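Local coordinates for protein glucose-6-phosphate 1-dehydrogenase (Kluyveromyces lactis, PDB 7E6I) that catalyses the NADP+-dependent oxidation of glucose 6-phosphate to 6-phosphogluconolactone, the first step of the oxidative pentose phosphate pathway, and is caught here with its substrate bound, at residues Q147-K153 / E177-I181; I181-K187 / E413-L418; P263-D268 / D426-R432. All coordinates share one frame; numbering follows the deposited sequence.

Contact 1. Residues Q147-K153 / E177-I181; sequences QRVIVEK and ELFRI. With BG6 (6-O-phosphono-beta-D-glucopyranose), chain B.
Ile181 N donates to Val151 O at 2.8 Å, the shortest of five backbone hydrogen bonds between 147-153 and 177-181, whose strands run parallel. Val149 uses both its amide and its carbonyl, N to Glu177 O and O to Phe179 N, while Val151 N reaches Phe179 O at 3.1 Å from above the carbonyl plane. Lys153 N closes the series on Ile181 O. At the opposite end a water joins the two segments: it accepts from Gln147 N and NE2, the latter also donating to Thr142 O, and donates to Glu177 OE1 (2.9 Å), a carboxylate oxygen that also meets the hydroxyl of Tyr141.

The pairing completes the beta-alpha-beta crossover through helix 159-169, with 178-181 as the outermost strand of the parallel Rossmann sheet. On the face that carries Ile150, Phe179, Glu152 and Ile181, the side chains of Ile150, Phe179 and Ile181 pack against helix 414-423; CG2 of Ile150, anti to its backbone N, comes within 3.5 Å of Ile181 CD1. Phe179 CE1 touches the aliphatic stem of Arg148 at CD (3.6 Å), with ring and guanidinium planes 58° apart, while the charged end runs on to Thr3 O and Phe5. An alanine in place of Phe179 is likely to open a gap beside that stem and deprive His427 of its stacking partner. On the other face, Val149 CG1 lies beside Leu178 CD1 at 3.9 Å.

Beyond the last strand bond, the Lys153 side chain extends past the strand to put NZ 2.9 Å from O1 of the bound sugar phosphate, and NZ also donates to Asp240 O. The backbone bond at Lys153 N thus ties the root of a substrate-binding lysine to the neighbouring strand, while its ammonium group is directed to the anomeric hydroxyl.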
# COMPACT_ATOMS: atom_id res chain seq x y z
N GLN A 147 -14.95 15.87 -11.41
CA GLN A 147 -14.20 14.74 -11.93
C GLN A 147 -13.06 14.39 -10.98
O GLN A 147 -12.44 15.28 -10.38
CB GLN A 147 -13.62 15.02 -13.33
CG GLN A 147 -13.00 16.39 -13.46
CD GLN A 147 -13.96 17.38 -14.11
OE1 GLN A 147 -14.57 17.08 -15.14
NE2 GLN A 147 -14.13 18.55 -13.49
N ARG A 148 -12.79 13.10 -10.84
CA ARG A 148 -11.73 12.58 -9.99
C ARG A 148 -10.92 11.58 -10.79
O ARG A 148 -11.48 10.75 -11.52
CB ARG A 148 -12.31 11.92 -8.74
CG ARG A 148 -12.97 12.89 -7.78
CD ARG A 148 -13.76 12.17 -6.69
NE ARG A 148 -14.52 13.12 -5.88
CZ ARG A 148 -15.66 12.83 -5.25
NH1 ARG A 148 -16.18 11.60 -5.32
NH2 ARG A 148 -16.27 13.77 -4.54
N VAL A 149 -9.60 11.64 -10.68
CA VAL A 149 -8.75 10.67 -11.37
C VAL A 149 -7.93 9.90 -10.35
O VAL A 149 -7.37 10.49 -9.41
CB VAL A 149 -7.87 11.33 -12.46
CG1 VAL A 149 -7.87 12.86 -12.34
CG2 VAL A 149 -6.46 10.76 -12.46
N ILE A 150 -7.90 8.58 -10.50
CA ILE A 150 -7.10 7.69 -9.68
C ILE A 150 -5.85 7.32 -10.46
O ILE A 150 -5.93 6.88 -11.62
CB ILE A 150 -7.90 6.43 -9.31
CG1 ILE A 150 -9.06 6.77 -8.39
CG2 ILE A 150 -6.99 5.41 -8.65
CD1 ILE A 150 -10.11 5.69 -8.37
N VAL A 151 -4.69 7.49 -9.83
CA VAL A 151 -3.44 6.93 -10.32
C VAL A 151 -2.80 6.15 -9.19
O VAL A 151 -3.01 6.42 -8.00
CB VAL A 151 -2.46 7.99 -10.87
CG1 VAL A 151 -2.77 8.27 -12.33
CG2 VAL A 151 -2.52 9.26 -10.04
N GLU A 152 -1.98 5.18 -9.58
CA GLU A 152 -1.41 4.20 -8.67
C GLU A 152 0.11 4.31 -8.69
O GLU A 152 0.71 4.67 -9.71
CB GLU A 152 -1.85 2.80 -9.07
CG GLU A 152 -1.49 1.73 -8.08
CD GLU A 152 -2.26 0.45 -8.31
OE1 GLU A 152 -3.26 0.46 -9.09
OE2 GLU A 152 -1.85 -0.56 -7.69
N LYS A 153 0.74 4.01 -7.55
CA LYS A 153 2.18 4.08 -7.48
C LYS A 153 2.80 3.06 -8.44
O LYS A 153 2.19 2.04 -8.74
CB LYS A 153 2.66 3.83 -6.04
CG LYS A 153 2.60 2.37 -5.59
CD LYS A 153 3.97 1.70 -5.64
CE LYS A 153 3.98 0.32 -4.94
NZ LYS A 153 5.07 -0.60 -5.42
N GLU A 177 -8.89 16.60 -6.76
CA GLU A 177 -9.33 15.70 -7.82
C GLU A 177 -8.45 14.47 -7.98
O GLU A 177 -8.87 13.49 -8.62
CB GLU A 177 -9.39 16.47 -9.15
CG GLU A 177 -10.24 17.74 -9.10
CD GLU A 177 -9.93 18.70 -10.24
OE1 GLU A 177 -10.88 19.12 -10.93
OE2 GLU A 177 -8.73 19.05 -10.43
N LEU A 178 -7.23 14.50 -7.44
CA LEU A 178 -6.24 13.44 -7.58
C LEU A 178 -6.37 12.42 -6.46
O LEU A 178 -6.46 12.78 -5.28
CB LEU A 178 -4.85 14.06 -7.56
CG LEU A 178 -3.97 14.00 -8.80
CD1 LEU A 178 -4.77 13.55 -10.03
CD2 LEU A 178 -3.30 15.34 -9.01
N PHE A 179 -6.38 11.13 -6.81
CA PHE A 179 -6.44 10.07 -5.81
C PHE A 179 -5.29 9.10 -6.08
O PHE A 179 -5.43 8.16 -6.88
CB PHE A 179 -7.78 9.37 -5.84
CG PHE A 179 -8.89 10.17 -5.22
CD1 PHE A 179 -9.44 11.26 -5.90
CD2 PHE A 179 -9.39 9.86 -3.96
CE1 PHE A 179 -10.47 12.00 -5.34
CE2 PHE A 179 -10.41 10.59 -3.38
CZ PHE A 179 -10.96 11.66 -4.07
N ARG A 180 -4.15 9.33 -5.41
CA ARG A 180 -2.95 8.53 -5.60
C ARG A 180 -3.00 7.31 -4.68
O ARG A 180 -3.13 7.44 -3.46
CB ARG A 180 -1.69 9.33 -5.30
CG ARG A 180 -1.36 10.45 -6.27
CD ARG A 180 -0.03 11.09 -5.90
NE ARG A 180 0.14 12.43 -6.45
CZ ARG A 180 -0.48 13.52 -5.99
NH1 ARG A 180 -1.31 13.44 -4.97
NH2 ARG A 180 -0.26 14.71 -6.56
N ILE A 181 -2.85 6.14 -5.26
CA ILE A 181 -3.06 4.89 -4.56
C ILE A 181 -1.73 4.30 -4.13
O ILE A 181 -0.80 4.15 -4.94
CB ILE A 181 -3.84 3.90 -5.44
CG1 ILE A 181 -5.33 4.20 -5.37
CG2 ILE A 181 -3.55 2.45 -4.99
CD1 ILE A 181 -6.18 3.15 -6.05
C1 BG6 B . 3.90 -4.44 -4.96
C2 BG6 B . 5.35 -4.87 -5.17
O1 BG6 B . 3.75 -3.09 -4.79
O5 BG6 B . 3.37 -5.10 -3.72
C3 BG6 B . 5.47 -6.36 -5.24
O2 BG6 B . 5.90 -4.29 -6.36
C4 BG6 B . 4.96 -7.00 -3.99
O3 BG6 B . 6.87 -6.74 -5.38
C5 BG6 B . 3.51 -6.57 -3.73
O4 BG6 B . 5.06 -8.42 -4.14
C6 BG6 B . 2.99 -7.05 -2.40
O6 BG6 B . 1.66 -6.58 -2.27
P BG6 B . 0.59 -7.52 -1.41
O1P BG6 B . 1.32 -7.72 -0.10
O2P BG6 B . 0.36 -8.80 -2.17
O3P BG6 B . -0.77 -6.84 -1.22
O HOH W 1 -13.62 18.31 -10.55

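Contact 2. Residues I181-K187 / E413-L418; sequences IDHYLGK and EAYESL. With BG6 (6-O-phosphono-beta-D-glucopyranose), chain B.
Ala414 and Leu418, one turn apart on helix 414-423, pack against the 3-10 turn 183-186 that follows the last strand of the Rossmann sheet and carries part of the glucose 6-phosphate site. The tight part centres on Gly186, whose CA lies 3.9 Å from Leu418 CG and whose carbonyl oxygen receives a CA-H...O contact from Ala414 CA. Because Gly186 has no side chain, helix and turn can come close here, the CA atoms of Gly186 and Ala414 being 4.1 Å apart. Ala414 CB also presses on His183 O at 3.4 Å, and Leu418 CD1 touches both His183 CA (3.8 Å) and Ile181 CG2. Van der Waals and CA-H...O contacts carry this part of the interface; Ser417 turns its OG to Lys191.

Toward the substrate the packing loosens. The rings of His183 and Tyr415 are nearly parallel, 22° apart, but slid so far that they barely overlap, their centroids separated by 6.0 Å; Tyr415 OH lies 3.9 Å from His183 CB. Glu413, the N-cap residue of the helix, is exposed and its CB points away from the turn.

His183 has CG between its backbone N and carbonyl carbon (chi1 81°), which swings the imidazole out beside the sugar phosphate, with Tyr184 CD1 over one ring face. Lys187 runs over the Tyr184 ring, its CE above one face, and bends at its last torsion to reach the same phosphate. Behind them, Asp182 OD1 accepts from Tyr184 N in an Asx turn and is also hydrogen-bonded to ND1 of His245, the probable proton acceptor. Phosphate oxygen O3P is gripped twice, by Lys187 NZ at 2.6 Å and by His183 NE2 at 2.7 Å, the latter a nearly straight bond lying close to the imidazole plane.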
# COMPACT_ATOMS: atom_id res chain seq x y z
N ILE A 181 -2.85 6.14 -5.26
CA ILE A 181 -3.06 4.89 -4.56
C ILE A 181 -1.73 4.30 -4.13
O ILE A 181 -0.80 4.15 -4.94
CB ILE A 181 -3.84 3.90 -5.44
CG1 ILE A 181 -5.33 4.20 -5.37
CG2 ILE A 181 -3.55 2.45 -4.99
CD1 ILE A 181 -6.18 3.15 -6.05
N ASP A 182 -1.64 3.99 -2.83
CA ASP A 182 -0.78 2.95 -2.27
C ASP A 182 -1.74 1.90 -1.73
O ASP A 182 -2.50 2.18 -0.79
CB ASP A 182 0.12 3.54 -1.18
CG ASP A 182 1.11 2.53 -0.62
OD1 ASP A 182 0.71 1.37 -0.31
OD2 ASP A 182 2.31 2.90 -0.48
N HIS A 183 -1.76 0.71 -2.34
CA HIS A 183 -2.87 -0.20 -2.05
C HIS A 183 -2.83 -0.73 -0.61
O HIS A 183 -3.87 -1.19 -0.12
CB HIS A 183 -2.92 -1.35 -3.06
CG HIS A 183 -1.96 -2.47 -2.80
ND1 HIS A 183 -0.65 -2.45 -3.24
CD2 HIS A 183 -2.13 -3.65 -2.16
CE1 HIS A 183 -0.05 -3.57 -2.87
NE2 HIS A 183 -0.93 -4.32 -2.21
N TYR A 184 -1.70 -0.65 0.08
CA TYR A 184 -1.68 -1.04 1.49
C TYR A 184 -2.69 -0.24 2.32
O TYR A 184 -3.29 -0.78 3.26
CB TYR A 184 -0.28 -0.88 2.08
CG TYR A 184 0.54 -2.14 1.96
CD1 TYR A 184 0.61 -2.83 0.74
CD2 TYR A 184 1.23 -2.65 3.05
CE1 TYR A 184 1.35 -3.99 0.62
CE2 TYR A 184 1.98 -3.80 2.95
CZ TYR A 184 2.04 -4.47 1.74
OH TYR A 184 2.79 -5.63 1.64
N LEU A 185 -2.88 1.03 1.98
CA LEU A 185 -3.84 1.90 2.65
C LEU A 185 -5.27 1.42 2.50
O LEU A 185 -6.16 1.99 3.14
CB LEU A 185 -3.69 3.33 2.13
CG LEU A 185 -2.33 3.98 2.40
CD1 LEU A 185 -2.35 5.45 1.99
CD2 LEU A 185 -1.97 3.85 3.86
N GLY A 186 -5.53 0.39 1.69
CA GLY A 186 -6.87 -0.16 1.61
C GLY A 186 -7.05 -1.49 2.32
O GLY A 186 -8.15 -2.06 2.31
N LYS A 187 -5.98 -2.01 2.94
CA LYS A 187 -6.04 -3.28 3.65
C LYS A 187 -6.72 -3.10 5.00
O LYS A 187 -6.48 -2.12 5.71
CB LYS A 187 -4.63 -3.84 3.86
CG LYS A 187 -3.93 -4.27 2.59
CD LYS A 187 -2.58 -4.90 2.89
CE LYS A 187 -1.80 -5.15 1.61
NZ LYS A 187 -2.09 -6.49 1.00
N GLU A 413 -11.58 -6.31 -0.51
CA GLU A 413 -10.19 -6.22 -0.94
C GLU A 413 -9.73 -4.76 -0.97
O GLU A 413 -10.54 -3.83 -1.00
CB GLU A 413 -10.04 -6.83 -2.34
CG GLU A 413 -10.36 -8.29 -2.40
CD GLU A 413 -9.13 -9.15 -2.19
OE1 GLU A 413 -8.09 -8.60 -1.75
OE2 GLU A 413 -9.21 -10.37 -2.45
N ALA A 414 -8.40 -4.58 -0.99
CA ALA A 414 -7.83 -3.23 -0.95
C ALA A 414 -8.43 -2.33 -2.02
O ALA A 414 -8.91 -1.23 -1.73
CB ALA A 414 -6.31 -3.31 -1.09
N TYR A 415 -8.44 -2.79 -3.27
CA TYR A 415 -8.92 -1.94 -4.35
C TYR A 415 -10.41 -1.69 -4.24
O TYR A 415 -10.88 -0.62 -4.65
CB TYR A 415 -8.59 -2.56 -5.69
CG TYR A 415 -7.14 -2.45 -6.01
CD1 TYR A 415 -6.57 -1.20 -6.23
CD2 TYR A 415 -6.35 -3.57 -6.08
CE1 TYR A 415 -5.24 -1.08 -6.52
CE2 TYR A 415 -5.01 -3.47 -6.37
CZ TYR A 415 -4.46 -2.22 -6.59
OH TYR A 415 -3.12 -2.12 -6.89
N GLU A 416 -11.18 -2.66 -3.73
CA GLU A 416 -12.59 -2.41 -3.48
C GLU A 416 -12.77 -1.28 -2.48
O GLU A 416 -13.51 -0.32 -2.73
CB GLU A 416 -13.28 -3.69 -3.01
CG GLU A 416 -13.44 -4.71 -4.14
CD GLU A 416 -13.51 -6.16 -3.68
OE1 GLU A 416 -13.59 -7.05 -4.57
OE2 GLU A 416 -13.49 -6.42 -2.46
N SER A 417 -12.09 -1.38 -1.34
CA SER A 417 -12.17 -0.33 -0.33
C SER A 417 -11.75 1.01 -0.90
O SER A 417 -12.37 2.05 -0.62
CB SER A 417 -11.30 -0.72 0.86
OG SER A 417 -11.15 0.35 1.79
N LEU A 418 -10.70 1.01 -1.73
CA LEU A 418 -10.11 2.27 -2.18
C LEU A 418 -10.98 2.95 -3.22
O LEU A 418 -11.15 4.18 -3.20
CB LEU A 418 -8.71 2.02 -2.71
CG LEU A 418 -7.65 1.88 -1.61
CD1 LEU A 418 -6.31 1.45 -2.19
CD2 LEU A 418 -7.52 3.17 -0.84
C1 BG6 B . 3.90 -4.44 -4.96
C2 BG6 B . 5.35 -4.87 -5.17
O1 BG6 B . 3.75 -3.09 -4.79
O5 BG6 B . 3.37 -5.10 -3.72
C3 BG6 B . 5.47 -6.36 -5.24
O2 BG6 B . 5.90 -4.29 -6.36
C4 BG6 B . 4.96 -7.00 -3.99
O3 BG6 B . 6.87 -6.74 -5.38
C5 BG6 B . 3.51 -6.57 -3.73
O4 BG6 B . 5.06 -8.42 -4.14
C6 BG6 B . 2.99 -7.05 -2.40
O6 BG6 B . 1.66 -6.58 -2.27
P BG6 B . 0.59 -7.52 -1.41
O1P BG6 B . 1.32 -7.72 -0.10
O2P BG6 B . 0.36 -8.80 -2.17
O3P BG6 B . -0.77 -6.84 -1.22

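Contact 3. Residues P263-D268 / D426-R432; sequences PESVRD and DHSNFVR
Glu264 OE1 is held by two arginines: Arg432 NH1 reaches it at 2.8 Å on its anti side, and Arg267 NE at 2.9 Å on its syn side, from opposite faces of the carboxylate. Arg432 also grips Asp268 end-on, NH1 and NH2 both donating to OD1, with NH2 at 2.9 Å. The two carboxylates probably offset the like charges of the arginines, whose guanidinium planes stand 88° apart.

This salt-bridge network fastens the N-terminal part of helix 263-276 to the loop joining helix 414-423 to helix 433-451, within the C-terminal domain. Arg267, bent at chi2 and chi3, lies sandwiched in that loop: His427 CB covers one face of its guanidinium and Arg432 CB the opposite face at 3.6 Å from CZ. At the edge, NH1 donates to Phe430 O at 2.9 Å, approaching from above the carbonyl plane, and a water lies in the guanidinium plane.

Farther along, Asp426 OD1 accepts from Ser428 N in an Asx turn, and Pro263 packs over this turn, its CG 3.2 Å from Asp426 OD1 and its CB next to Ser428 OG.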
# COMPACT_ATOMS: atom_id res chain seq x y z
N PRO A 263 -10.44 14.64 6.26
CA PRO A 263 -9.40 13.73 5.77
C PRO A 263 -8.04 14.37 5.65
O PRO A 263 -7.02 13.72 5.90
CB PRO A 263 -9.95 13.30 4.41
CG PRO A 263 -11.42 13.33 4.62
CD PRO A 263 -11.67 14.55 5.46
N GLU A 264 -7.99 15.65 5.29
CA GLU A 264 -6.70 16.31 5.20
C GLU A 264 -6.03 16.47 6.56
O GLU A 264 -4.84 16.77 6.61
CB GLU A 264 -6.84 17.69 4.54
CG GLU A 264 -7.35 17.66 3.11
CD GLU A 264 -6.52 16.79 2.17
OE1 GLU A 264 -5.35 16.44 2.50
OE2 GLU A 264 -7.04 16.45 1.09
N SER A 265 -6.77 16.32 7.66
CA SER A 265 -6.09 16.32 8.94
C SER A 265 -5.31 15.03 9.15
O SER A 265 -4.25 15.05 9.77
CB SER A 265 -7.08 16.55 10.08
OG SER A 265 -7.37 17.93 10.18
N VAL A 266 -5.82 13.90 8.65
CA VAL A 266 -5.03 12.67 8.64
C VAL A 266 -3.77 12.89 7.84
O VAL A 266 -2.66 12.55 8.28
CB VAL A 266 -5.85 11.51 8.06
CG1 VAL A 266 -4.98 10.30 7.94
CG2 VAL A 266 -7.04 11.19 8.95
N ARG A 267 -3.91 13.47 6.67
CA ARG A 267 -2.77 13.61 5.79
C ARG A 267 -1.76 14.62 6.34
O ARG A 267 -0.55 14.39 6.27
CB ARG A 267 -3.26 13.96 4.39
CG ARG A 267 -3.25 12.74 3.50
CD ARG A 267 -4.41 12.59 2.55
NE ARG A 267 -4.62 13.73 1.67
CZ ARG A 267 -4.58 13.69 0.34
NH1 ARG A 267 -4.29 12.57 -0.32
NH2 ARG A 267 -4.83 14.80 -0.35
N ASP A 268 -2.24 15.71 6.96
CA ASP A 268 -1.33 16.67 7.59
C ASP A 268 -0.46 16.00 8.64
O ASP A 268 0.73 16.34 8.78
CB ASP A 268 -2.12 17.80 8.26
CG ASP A 268 -2.74 18.78 7.27
OD1 ASP A 268 -2.31 18.84 6.09
OD2 ASP A 268 -3.68 19.49 7.69
N ASP A 426 -13.23 10.71 -0.27
CA ASP A 426 -12.46 10.72 0.98
C ASP A 426 -10.99 10.46 0.68
O ASP A 426 -10.62 9.34 0.31
CB ASP A 426 -13.02 9.68 1.95
CG ASP A 426 -12.30 9.66 3.28
OD1 ASP A 426 -11.26 10.36 3.43
OD2 ASP A 426 -12.78 8.96 4.20
N HIS A 427 -10.14 11.48 0.89
CA HIS A 427 -8.71 11.37 0.57
C HIS A 427 -7.89 10.67 1.66
O HIS A 427 -6.66 10.60 1.52
CB HIS A 427 -8.13 12.75 0.30
CG HIS A 427 -8.38 13.24 -1.09
ND1 HIS A 427 -9.44 14.07 -1.41
CD2 HIS A 427 -7.74 12.99 -2.26
CE1 HIS A 427 -9.42 14.33 -2.70
NE2 HIS A 427 -8.39 13.69 -3.24
N SER A 428 -8.53 10.10 2.69
CA SER A 428 -7.82 9.66 3.88
C SER A 428 -6.81 8.57 3.56
O SER A 428 -5.72 8.52 4.14
CB SER A 428 -8.81 9.15 4.92
OG SER A 428 -9.66 10.20 5.32
N ASN A 429 -7.14 7.69 2.61
CA ASN A 429 -6.30 6.55 2.26
C ASN A 429 -5.58 6.75 0.94
O ASN A 429 -5.31 5.77 0.23
CB ASN A 429 -7.16 5.29 2.22
CG ASN A 429 -7.90 5.06 3.52
OD1 ASN A 429 -7.44 5.48 4.57
ND2 ASN A 429 -9.05 4.40 3.46
N PHE A 430 -5.24 7.99 0.58
CA PHE A 430 -4.51 8.25 -0.65
C PHE A 430 -3.36 9.20 -0.37
O PHE A 430 -3.40 9.99 0.58
CB PHE A 430 -5.44 8.83 -1.72
CG PHE A 430 -6.62 7.95 -2.03
CD1 PHE A 430 -7.78 8.02 -1.27
CD2 PHE A 430 -6.57 7.06 -3.09
CE1 PHE A 430 -8.86 7.21 -1.57
CE2 PHE A 430 -7.64 6.25 -3.39
CZ PHE A 430 -8.79 6.32 -2.64
N VAL A 431 -2.31 9.11 -1.20
CA VAL A 431 -1.07 9.84 -0.98
C VAL A 431 -1.21 11.26 -1.49
O VAL A 431 -1.69 11.49 -2.60
CB VAL A 431 0.12 9.14 -1.67
CG1 VAL A 431 1.42 9.70 -1.14
CG2 VAL A 431 0.07 7.62 -1.48
N ARG A 432 -0.77 12.21 -0.68
CA ARG A 432 -0.77 13.62 -1.06
C ARG A 432 0.59 14.01 -1.64
O ARG A 432 1.60 13.33 -1.44
CB ARG A 432 -1.12 14.50 0.14
CG ARG A 432 -1.72 15.83 -0.23
CD ARG A 432 -2.34 16.49 0.99
NE ARG A 432 -1.34 17.01 1.91
CZ ARG A 432 -1.63 17.37 3.16
NH1 ARG A 432 -2.88 17.27 3.61
NH2 ARG A 432 -0.68 17.84 3.96
O HOH W 2 -4.13 11.46 -3.36

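How the contacts relate
The three contacts cluster near the junction of the coenzyme-binding and C-terminal domains, their centres about 12 to 14 Å apart. Contact 1 lies within the Rossmann sheet; contact 2 follows directly through the shared Ile181 and joins the two domains, and both reach the bound substrate. Contact 3 lies within the C-terminal domain, yet its loop 426-432 runs beside the sheet's outermost strand, where Val431 N meets Arg180 O and His427 NE2 meets Leu178 O. Along the chain, contact 1 closes before the others open, whereas contacts 2 and 3 interleave. Helix 414-423 and the loop after it thus cover the edge strand leading into the phosphate-binding turn.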